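Long-range contact in hypothetical protein (Exiguobacterium sibiricum, PDB 2HKV), which is of unknown function but is a probable member of the DinB superfamily that binds a nickel ion through three histidines within a helical bundle: residues 47-59 and 82-96. Residues are numbered along the deposited sequence; the frame is centred on the assembly and turned at random.
Sequences AVHLAVLLEADLR and LVDRLDQSWQYYQDR. With NI (nickel (II) ion), chain B.
Ala51 and Leu86 bring helices 47-59 and 82-96 together with CA atoms 4.1 Å apart; the axes run in the same direction, 20° apart, and approach to 7.4 Å, a close spacing consistent with the small side chains of Ala51 and Ser89 at the interface. Helix 47-59 is kinked where the usual bonds from Leu54 N and Glu55 N to the turn before are missing; Ala51 O, the regular acceptor for Glu55 N, takes a hydrogen bond from Ser89 OG at 2.6 Å, on a lone pair in the carbonyl plane. Ser89 sits as a knob among Ala51, Val52, Leu54 and Glu55. Glu55 returns the packing, wedged among Arg85, Gln88, Ser89 and Tyr92. With CG anti to the backbone N (chi1 172°) and the chain extended, Glu55 CG lies over the face of the Tyr92 ring, 3.8 Å from its centroid, a CH-pi contact, and the carboxylate and ring planes are 1° apart. Arg85 NH1 forms a salt bridge to Glu55 OE1 at 3.1 Å, coming from above the carboxylate plane, while Arg59 NE and NH2 both grip Glu55 OE2 side-on. The pairing is consistent with the DinB four-helix bundle, here helices 4-26, 43-61, 82-98 and 114-138; His49, directed away from helix 82-96, binds nickel with His124 and His128. Replacing Glu55 with an alanine would probably leave Arg59 and Arg85 without their shared carboxylate and uncover one face of Tyr92. Apolar packing continues toward both ends: Leu82 CD2 touches Ala51 CB at 3.8 Å, and Leu58 CD1 reaches Tyr93 CD2 and, at 3.6 Å, Arg96 CB. Tyr93 OH hydrogen-bonds to Leu118 O, tying this end to helix 114-138.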
ATOM      1  N   ALA A  47      -4.163  12.229  -7.801  1.00 32.90           N
ATOM      2  CA  ALA A  47      -3.432  11.867  -8.996  1.00 34.56           C
ATOM      3  C   ALA A  47      -2.079  12.523  -9.132  1.00 34.28           C
ATOM      4  O   ALA A  47      -1.131  11.847  -9.481  1.00 35.51           O
ATOM      5  CB  ALA A  47      -4.280  12.088 -10.278  1.00 34.70           C
ATOM      6  N   VAL A  48      -1.970  13.824  -8.871  1.00 32.47           N
ATOM      7  CA  VAL A  48      -0.679  14.494  -8.946  1.00 37.23           C
ATOM      8  C   VAL A  48       0.317  13.940  -7.883  1.00 37.24           C
ATOM      9  O   VAL A  48       1.507  13.769  -8.169  1.00 36.74           O
ATOM     10  CB  VAL A  48      -0.823  16.038  -8.775  1.00 40.95           C
ATOM     11  CG1 VAL A  48       0.550  16.725  -8.738  1.00 47.86           C
ATOM     12  CG2 VAL A  48      -1.711  16.626  -9.889  1.00 39.89           C
ATOM     13  N   HIS A  49      -0.167  13.718  -6.665  1.00 35.16           N
ATOM     14  CA  HIS A  49       0.684  13.205  -5.558  1.00 34.17           C
ATOM     15  C   HIS A  49       1.202  11.827  -5.982  1.00 35.17           C
ATOM     16  O   HIS A  49       2.393  11.546  -5.872  1.00 37.32           O
ATOM     17  CB  HIS A  49      -0.140  13.178  -4.256  1.00 33.57           C
ATOM     18  CG  HIS A  49       0.573  12.654  -3.024  1.00 35.20           C
ATOM     19  ND1 HIS A  49       1.761  13.159  -2.568  1.00 41.43           N
ATOM     20  CD2 HIS A  49       0.182  11.736  -2.095  1.00 42.38           C
ATOM     21  CE1 HIS A  49       2.092  12.564  -1.429  1.00 45.92           C
ATOM     22  NE2 HIS A  49       1.178  11.648  -1.137  1.00 35.03           N
ATOM     23  N   LEU A  50       0.311  10.976  -6.503  1.00 34.56           N
ATOM     24  CA  LEU A  50       0.725   9.659  -7.043  1.00 35.13           C
ATOM     25  C   LEU A  50       1.793   9.758  -8.170  1.00 36.19           C
ATOM     26  O   LEU A  50       2.790   8.998  -8.210  1.00 34.24           O
ATOM     27  CB  LEU A  50      -0.491   8.924  -7.568  1.00 37.72           C
ATOM     28  CG  LEU A  50      -1.298   8.033  -6.637  1.00 41.51           C
ATOM     29  CD1 LEU A  50      -2.728   7.800  -7.261  1.00 39.13           C
ATOM     30  CD2 LEU A  50      -0.530   6.703  -6.369  1.00 36.44           C
ATOM     31  N   ALA A  51       1.573  10.696  -9.077  1.00 36.43           N
ATOM     32  CA  ALA A  51       2.470  10.910 -10.209  1.00 35.28           C
ATOM     33  C   ALA A  51       3.896  11.279  -9.766  1.00 37.49           C
ATOM     34  O   ALA A  51       4.854  10.896 -10.437  1.00 40.14           O
ATOM     35  CB  ALA A  51       1.907  12.016 -11.144  1.00 34.13           C
ATOM     36  N   VAL A  52       4.041  12.046  -8.673  1.00 38.26           N
ATOM     37  CA  VAL A  52       5.356  12.526  -8.245  1.00 35.77           C
ATOM     38  C   VAL A  52       5.970  11.769  -7.058  1.00 35.69           C
ATOM     39  O   VAL A  52       7.191  11.875  -6.819  1.00 32.58           O
ATOM     40  CB  VAL A  52       5.363  14.036  -7.916  1.00 36.63           C
ATOM     41  CG1 VAL A  52       4.767  14.838  -9.046  1.00 37.26           C
ATOM     42  CG2 VAL A  52       4.606  14.290  -6.611  1.00 36.74           C
ATOM     43  N   LEU A  53       5.204  10.958  -6.334  1.00 34.47           N
ATOM     44  CA  LEU A  53       5.731  10.573  -5.042  1.00 34.73           C
ATOM     45  C   LEU A  53       6.960   9.643  -5.089  1.00 36.27           C
ATOM     46  O   LEU A  53       7.745   9.603  -4.127  1.00 34.86           O
ATOM     47  CB  LEU A  53       4.640  10.017  -4.119  1.00 40.40           C
ATOM     48  CG  LEU A  53       3.963   8.668  -4.394  1.00 35.56           C
ATOM     49  CD1 LEU A  53       4.837   7.370  -4.046  1.00 34.19           C
ATOM     50  CD2 LEU A  53       2.649   8.667  -3.570  1.00 35.30           C
ATOM     51  N   LEU A  54       7.101   8.847  -6.151  1.00 34.97           N
ATOM     52  CA  LEU A  54       8.230   7.893  -6.180  1.00 35.40           C
ATOM     53  C   LEU A  54       9.534   8.669  -6.224  1.00 35.59           C
ATOM     54  O   LEU A  54      10.525   8.221  -5.660  1.00 38.47           O
ATOM     55  CB  LEU A  54       8.138   6.899  -7.337  1.00 31.78           C
ATOM     56  CG  LEU A  54       7.096   5.780  -7.282  1.00 38.54           C
ATOM     57  CD1 LEU A  54       7.187   4.957  -8.583  1.00 35.18           C
ATOM     58  CD2 LEU A  54       7.287   4.886  -6.049  1.00 32.61           C
ATOM     59  N   GLU A  55       9.528   9.850  -6.845  1.00 33.84           N
ATOM     60  CA  GLU A  55      10.731  10.701  -6.918  1.00 34.22           C
ATOM     61  C   GLU A  55      10.832  11.574  -5.675  1.00 32.62           C
ATOM     62  O   GLU A  55      11.896  11.671  -5.069  1.00 35.61           O
ATOM     63  CB  GLU A  55      10.696  11.501  -8.218  1.00 32.77           C
ATOM     64  CG  GLU A  55      11.740  12.548  -8.371  1.00 36.51           C
ATOM     65  CD  GLU A  55      11.786  13.173  -9.758  1.00 39.65           C
ATOM     66  OE1 GLU A  55      11.129  12.673 -10.711  1.00 40.14           O
ATOM     67  OE2 GLU A  55      12.495  14.200  -9.899  1.00 33.74           O
ATOM     68  N   ALA A  56       9.709  12.174  -5.268  1.00 32.25           N
ATOM     69  CA  ALA A  56       9.631  13.029  -4.089  1.00 35.38           C
ATOM     70  C   ALA A  56      10.201  12.300  -2.897  1.00 34.59           C
ATOM     71  O   ALA A  56      11.086  12.807  -2.209  1.00 34.91           O
ATOM     72  CB  ALA A  56       8.134  13.535  -3.808  1.00 31.08           C
ATOM     73  N   ASP A  57       9.734  11.077  -2.654  1.00 35.03           N
ATOM     74  CA  ASP A  57      10.185  10.395  -1.462  1.00 34.36           C
ATOM     75  C   ASP A  57      11.673  10.136  -1.501  1.00 33.54           C
ATOM     76  O   ASP A  57      12.321  10.173  -0.467  1.00 34.42           O
ATOM     77  CB  ASP A  57       9.430   9.075  -1.238  1.00 35.61           C
ATOM     78  CG  ASP A  57       7.963   9.278  -0.801  1.00 38.12           C
ATOM     79  OD1 ASP A  57       7.382  10.420  -0.868  1.00 36.41           O
ATOM     80  OD2 ASP A  57       7.325   8.262  -0.402  1.00 43.11           O
ATOM     81  N   LEU A  58      12.223   9.834  -2.663  1.00 34.46           N
ATOM     82  CA  LEU A  58      13.638   9.510  -2.727  1.00 34.72           C
ATOM     83  C   LEU A  58      14.494  10.755  -2.625  1.00 36.13           C
ATOM     84  O   LEU A  58      15.588  10.679  -2.088  1.00 31.56           O
ATOM     85  CB  LEU A  58      13.969   8.690  -3.989  1.00 35.74           C
ATOM     86  CG  LEU A  58      13.423   7.239  -3.982  1.00 39.62           C
ATOM     87  CD1 LEU A  58      13.938   6.509  -5.181  1.00 33.66           C
ATOM     88  CD2 LEU A  58      13.798   6.505  -2.739  1.00 43.97           C
ATOM     89  N   ARG A  59      13.988  11.886  -3.105  1.00 36.06           N
ATOM     90  CA  ARG A  59      14.642  13.179  -2.909  1.00 34.34           C
ATOM     91  C   ARG A  59      14.665  13.569  -1.437  1.00 34.08           C
ATOM     92  O   ARG A  59      15.714  14.024  -0.911  1.00 34.68           O
ATOM     93  CB  ARG A  59      13.917  14.252  -3.735  1.00 35.34           C
ATOM     94  CG  ARG A  59      14.168  14.140  -5.228  1.00 39.71           C
ATOM     95  CD  ARG A  59      13.681  15.329  -6.080  1.00 39.67           C
ATOM     96  NE  ARG A  59      14.055  15.089  -7.474  1.00 40.80           N
ATOM     97  CZ  ARG A  59      15.163  15.527  -8.059  1.00 49.45           C
ATOM     98  NH1 ARG A  59      16.015  16.303  -7.415  1.00 44.79           N
ATOM     99  NH2 ARG A  59      15.415  15.190  -9.317  1.00 53.60           N
ATOM    100  N   LEU A  82      -0.024  14.004 -16.625  1.00 43.24           N
ATOM    101  CA  LEU A  82       0.041  13.126 -15.449  1.00 41.15           C
ATOM    102  C   LEU A  82       0.716  11.823 -15.745  1.00 38.96           C
ATOM    103  O   LEU A  82       1.588  11.399 -14.986  1.00 39.63           O
ATOM    104  CB  LEU A  82      -1.349  12.895 -14.836  1.00 36.03           C
ATOM    105  CG  LEU A  82      -1.800  14.015 -13.907  1.00 39.04           C
ATOM    106  CD1 LEU A  82      -3.225  13.791 -13.494  1.00 37.69           C
ATOM    107  CD2 LEU A  82      -0.889  14.052 -12.682  1.00 40.37           C
ATOM    108  N   VAL A  83       0.337  11.158 -16.830  1.00 42.19           N
ATOM    109  CA  VAL A  83       0.975   9.876 -17.142  1.00 39.77           C
ATOM    110  C   VAL A  83       2.454  10.088 -17.408  1.00 40.15           C
ATOM    111  O   VAL A  83       3.292   9.336 -16.903  1.00 41.14           O
ATOM    112  CB  VAL A  83       0.302   9.129 -18.306  1.00 41.70           C
ATOM    113  CG1 VAL A  83       1.160   7.917 -18.729  1.00 41.26           C
ATOM    114  CG2 VAL A  83      -1.081   8.684 -17.891  1.00 46.44           C
ATOM    115  N   ASP A  84       2.779  11.094 -18.211  1.00 41.05           N
ATOM    116  CA  ASP A  84       4.167  11.418 -18.528  1.00 40.96           C
ATOM    117  C   ASP A  84       4.955  11.630 -17.261  1.00 37.58           C
ATOM    118  O   ASP A  84       6.100  11.200 -17.167  1.00 33.78           O
ATOM    119  CB  ASP A  84       4.263  12.683 -19.381  1.00 42.60           C
ATOM    120  CG  ASP A  84       3.870  12.452 -20.840  1.00 56.71           C
ATOM    121  OD1 ASP A  84       3.679  11.268 -21.238  1.00 72.04           O
ATOM    122  OD2 ASP A  84       3.761  13.459 -21.591  1.00 64.36           O
ATOM    123  N   ARG A  85       4.328  12.287 -16.287  1.00 36.15           N
ATOM    124  CA  ARG A  85       4.960  12.571 -15.004  1.00 37.48           C
ATOM    125  C   ARG A  85       5.190  11.338 -14.145  1.00 35.35           C
ATOM    126  O   ARG A  85       6.252  11.168 -13.599  1.00 37.81           O
ATOM    127  CB  ARG A  85       4.147  13.638 -14.216  1.00 38.47           C
ATOM    128  CG  ARG A  85       4.910  14.240 -13.037  1.00 36.94           C
ATOM    129  CD  ARG A  85       6.294  14.636 -13.529  1.00 46.88           C
ATOM    130  NE  ARG A  85       7.136  15.299 -12.560  1.00 45.20           N
ATOM    131  CZ  ARG A  85       8.071  14.714 -11.817  1.00 57.24           C
ATOM    132  NH1 ARG A  85       8.346  13.390 -11.904  1.00 41.14           N
ATOM    133  NH2 ARG A  85       8.749  15.492 -10.964  1.00 56.31           N
ATOM    134  N   LEU A  86       4.184  10.488 -14.034  1.00 33.44           N
ATOM    135  CA  LEU A  86       4.326   9.186 -13.398  1.00 36.00           C
ATOM    136  C   LEU A  86       5.517   8.371 -14.012  1.00 34.73           C
ATOM    137  O   LEU A  86       6.352   7.740 -13.303  1.00 33.71           O
ATOM    138  CB  LEU A  86       2.995   8.438 -13.547  1.00 34.72           C
ATOM    139  CG  LEU A  86       2.888   6.996 -13.019  1.00 37.85           C
ATOM    140  CD1 LEU A  86       3.292   6.897 -11.531  1.00 38.40           C
ATOM    141  CD2 LEU A  86       1.446   6.497 -13.289  1.00 36.98           C
ATOM    142  N   ASP A  87       5.596   8.379 -15.332  1.00 36.50           N
ATOM    143  CA  ASP A  87       6.634   7.647 -16.026  1.00 37.49           C
ATOM    144  C   ASP A  87       8.026   8.146 -15.665  1.00 36.33           C
ATOM    145  O   ASP A  87       8.974   7.353 -15.501  1.00 36.19           O
ATOM    146  CB  ASP A  87       6.426   7.734 -17.544  1.00 39.90           C
ATOM    147  CG  ASP A  87       5.206   6.915 -18.045  1.00 51.15           C
ATOM    148  OD1 ASP A  87       4.468   6.312 -17.230  1.00 53.43           O
ATOM    149  OD2 ASP A  87       4.974   6.882 -19.284  1.00 67.22           O
ATOM    150  N   GLN A  88       8.154   9.464 -15.600  1.00 35.59           N
ATOM    151  CA  GLN A  88       9.381  10.103 -15.177  1.00 35.58           C
ATOM    152  C   GLN A  88       9.779   9.723 -13.762  1.00 34.02           C
ATOM    153  O   GLN A  88      10.939   9.402 -13.507  1.00 31.65           O
ATOM    154  CB  GLN A  88       9.182  11.601 -15.257  1.00 36.20           C
ATOM    155  CG  GLN A  88      10.333  12.434 -14.826  1.00 43.33           C
ATOM    156  CD  GLN A  88      10.073  13.938 -15.084  1.00 41.25           C
ATOM    157  OE1 GLN A  88       9.428  14.327 -16.087  1.00 40.64           O
ATOM    158  NE2 GLN A  88      10.560  14.782 -14.167  1.00 43.73           N
ATOM    159  N   SER A  89       8.805   9.755 -12.838  1.00 35.68           N
ATOM    160  CA  SER A  89       9.028   9.337 -11.447  1.00 34.25           C
ATOM    161  C   SER A  89       9.442   7.861 -11.358  1.00 32.96           C
ATOM    162  O   SER A  89      10.335   7.503 -10.612  1.00 35.68           O
ATOM    163  CB  SER A  89       7.773   9.597 -10.592  1.00 32.47           C
ATOM    164  OG  SER A  89       7.455  10.973 -10.655  1.00 39.49           O
ATOM    165  N   TRP A  90       8.795   7.024 -12.142  1.00 31.58           N
ATOM    166  CA  TRP A  90       9.101   5.581 -12.146  1.00 33.96           C
ATOM    167  C   TRP A  90      10.544   5.345 -12.654  1.00 33.22           C
ATOM    168  O   TRP A  90      11.256   4.485 -12.152  1.00 34.31           O
ATOM    169  CB  TRP A  90       8.042   4.862 -12.988  1.00 33.77           C
ATOM    170  CG  TRP A  90       8.268   3.478 -13.338  1.00 32.97           C
ATOM    171  CD1 TRP A  90       8.082   2.958 -14.569  1.00 37.93           C
ATOM    172  CD2 TRP A  90       8.669   2.388 -12.493  1.00 32.61           C
ATOM    173  NE1 TRP A  90       8.346   1.626 -14.568  1.00 43.18           N
ATOM    174  CE2 TRP A  90       8.728   1.245 -13.310  1.00 41.44           C
ATOM    175  CE3 TRP A  90       9.020   2.262 -11.139  1.00 37.48           C
ATOM    176  CZ2 TRP A  90       9.098  -0.010 -12.826  1.00 38.48           C
ATOM    177  CZ3 TRP A  90       9.395   0.993 -10.654  1.00 32.82           C
ATOM    178  CH2 TRP A  90       9.440  -0.117 -11.514  1.00 38.05           C
ATOM    179  N   GLN A  91      10.969   6.126 -13.644  1.00 33.74           N
ATOM    180  CA  GLN A  91      12.340   6.019 -14.163  1.00 36.59           C
ATOM    181  C   GLN A  91      13.357   6.435 -13.105  1.00 35.78           C
ATOM    182  O   GLN A  91      14.416   5.822 -12.952  1.00 34.34           O
ATOM    183  CB  GLN A  91      12.509   6.889 -15.414  1.00 37.84           C
ATOM    184  CG  GLN A  91      13.829   6.650 -16.120  1.00 47.26           C
ATOM    185  CD  GLN A  91      13.966   5.196 -16.551  1.00 53.35           C
ATOM    186  OE1 GLN A  91      13.117   4.672 -17.285  1.00 54.28           O
ATOM    187  NE2 GLN A  91      15.013   4.527 -16.059  1.00 38.31           N
ATOM    188  N   TYR A  92      13.029   7.487 -12.361  1.00 35.29           N
ATOM    189  CA  TYR A  92      13.905   7.995 -11.334  1.00 36.69           C
ATOM    190  C   TYR A  92      14.084   6.913 -10.275  1.00 35.73           C
ATOM    191  O   TYR A  92      15.226   6.635  -9.825  1.00 35.81           O
ATOM    192  CB  TYR A  92      13.278   9.235 -10.699  1.00 36.85           C
ATOM    193  CG  TYR A  92      14.161   9.960  -9.724  1.00 38.77           C
ATOM    194  CD1 TYR A  92      14.265   9.523  -8.413  1.00 40.83           C
ATOM    195  CD2 TYR A  92      14.905  11.069 -10.111  1.00 39.74           C
ATOM    196  CE1 TYR A  92      15.065  10.166  -7.494  1.00 43.96           C
ATOM    197  CE2 TYR A  92      15.703  11.745  -9.186  1.00 42.44           C
ATOM    198  CZ  TYR A  92      15.781  11.274  -7.877  1.00 42.15           C
ATOM    199  OH  TYR A  92      16.570  11.901  -6.953  1.00 49.25           O
ATOM    200  N   TYR A  93      12.952   6.338  -9.883  1.00 36.32           N
ATOM    201  CA  TYR A  93      12.935   5.267  -8.896  1.00 34.80           C
ATOM    202  C   TYR A  93      13.779   4.067  -9.384  1.00 35.32           C
ATOM    203  O   TYR A  93      14.568   3.508  -8.633  1.00 36.14           O
ATOM    204  CB  TYR A  93      11.502   4.855  -8.585  1.00 34.65           C
ATOM    205  CG  TYR A  93      11.348   3.775  -7.481  1.00 33.61           C
ATOM    206  CD1 TYR A  93      11.344   2.413  -7.794  1.00 32.06           C
ATOM    207  CD2 TYR A  93      11.196   4.134  -6.140  1.00 33.63           C
ATOM    208  CE1 TYR A  93      11.181   1.453  -6.812  1.00 34.29           C
ATOM    209  CE2 TYR A  93      11.038   3.168  -5.142  1.00 34.71           C
ATOM    210  CZ  TYR A  93      11.048   1.828  -5.486  1.00 33.08           C
ATOM    211  OH  TYR A  93      10.919   0.874  -4.509  1.00 35.72           O
ATOM    212  N   GLN A  94      13.575   3.666 -10.622  1.00 33.87           N
ATOM    213  CA  GLN A  94      14.295   2.499 -11.137  1.00 37.67           C
ATOM    214  C   GLN A  94      15.784   2.736 -11.119  1.00 34.48           C
ATOM    215  O   GLN A  94      16.575   1.833 -10.826  1.00 37.32           O
ATOM    216  CB  GLN A  94      13.868   2.162 -12.552  1.00 39.73           C
ATOM    217  CG  GLN A  94      12.500   1.571 -12.647  1.00 43.17           C
ATOM    218  CD  GLN A  94      12.144   1.286 -14.080  1.00 45.52           C
ATOM    219  OE1 GLN A  94      11.392   2.039 -14.721  1.00 60.54           O
ATOM    220  NE2 GLN A  94      12.726   0.230 -14.616  1.00 43.21           N
ATOM    221  N   ASP A  95      16.199   3.959 -11.419  1.00 34.02           N
ATOM    222  CA  ASP A  95      17.621   4.241 -11.421  1.00 36.10           C
ATOM    223  C   ASP A  95      18.219   4.177 -10.015  1.00 34.49           C
ATOM    224  O   ASP A  95      19.320   3.672  -9.827  1.00 33.44           O
ATOM    225  CB  ASP A  95      17.852   5.630 -11.990  1.00 38.78           C
ATOM    226  CG  ASP A  95      17.468   5.740 -13.471  1.00 47.40           C
ATOM    227  OD1 ASP A  95      17.185   4.691 -14.128  1.00 53.69           O
ATOM    228  OD2 ASP A  95      17.467   6.897 -13.976  1.00 53.98           O
ATOM    229  N   ARG A  96      17.489   4.699  -9.028  1.00 33.75           N
ATOM    230  CA  ARG A  96      17.928   4.630  -7.625  1.00 36.77           C
ATOM    231  C   ARG A  96      17.889   3.172  -7.111  1.00 39.74           C
ATOM    232  O   ARG A  96      18.723   2.725  -6.295  1.00 40.99           O
ATOM    233  CB  ARG A  96      17.091   5.556  -6.741  1.00 39.35           C
ATOM    234  CG  ARG A  96      17.245   7.067  -7.051  1.00 39.93           C
ATOM    235  CD  ARG A  96      18.551   7.386  -7.734  1.00 53.30           C
ATOM    236  NE  ARG A  96      18.696   8.782  -8.144  1.00 58.46           N
ATOM    237  CZ  ARG A  96      18.128   9.362  -9.206  1.00 60.80           C
ATOM    238  NH1 ARG A  96      17.288   8.716 -10.000  1.00 58.82           N
ATOM    239  NH2 ARG A  96      18.405  10.637  -9.460  1.00 72.00           N
TER
HETATM  240 NI    NI B 149       1.065  10.668   0.599  1.00 30.62          NI
HETATM  241  O   HOH W   1      12.965  13.145 -12.841  1.00 53.66           O
HETATM  242  O   HOH W   2      -0.457  12.146   1.357  1.00 30.69           O
HETATM  243  O   HOH W   3       2.420  11.893   1.586  1.00 31.86           O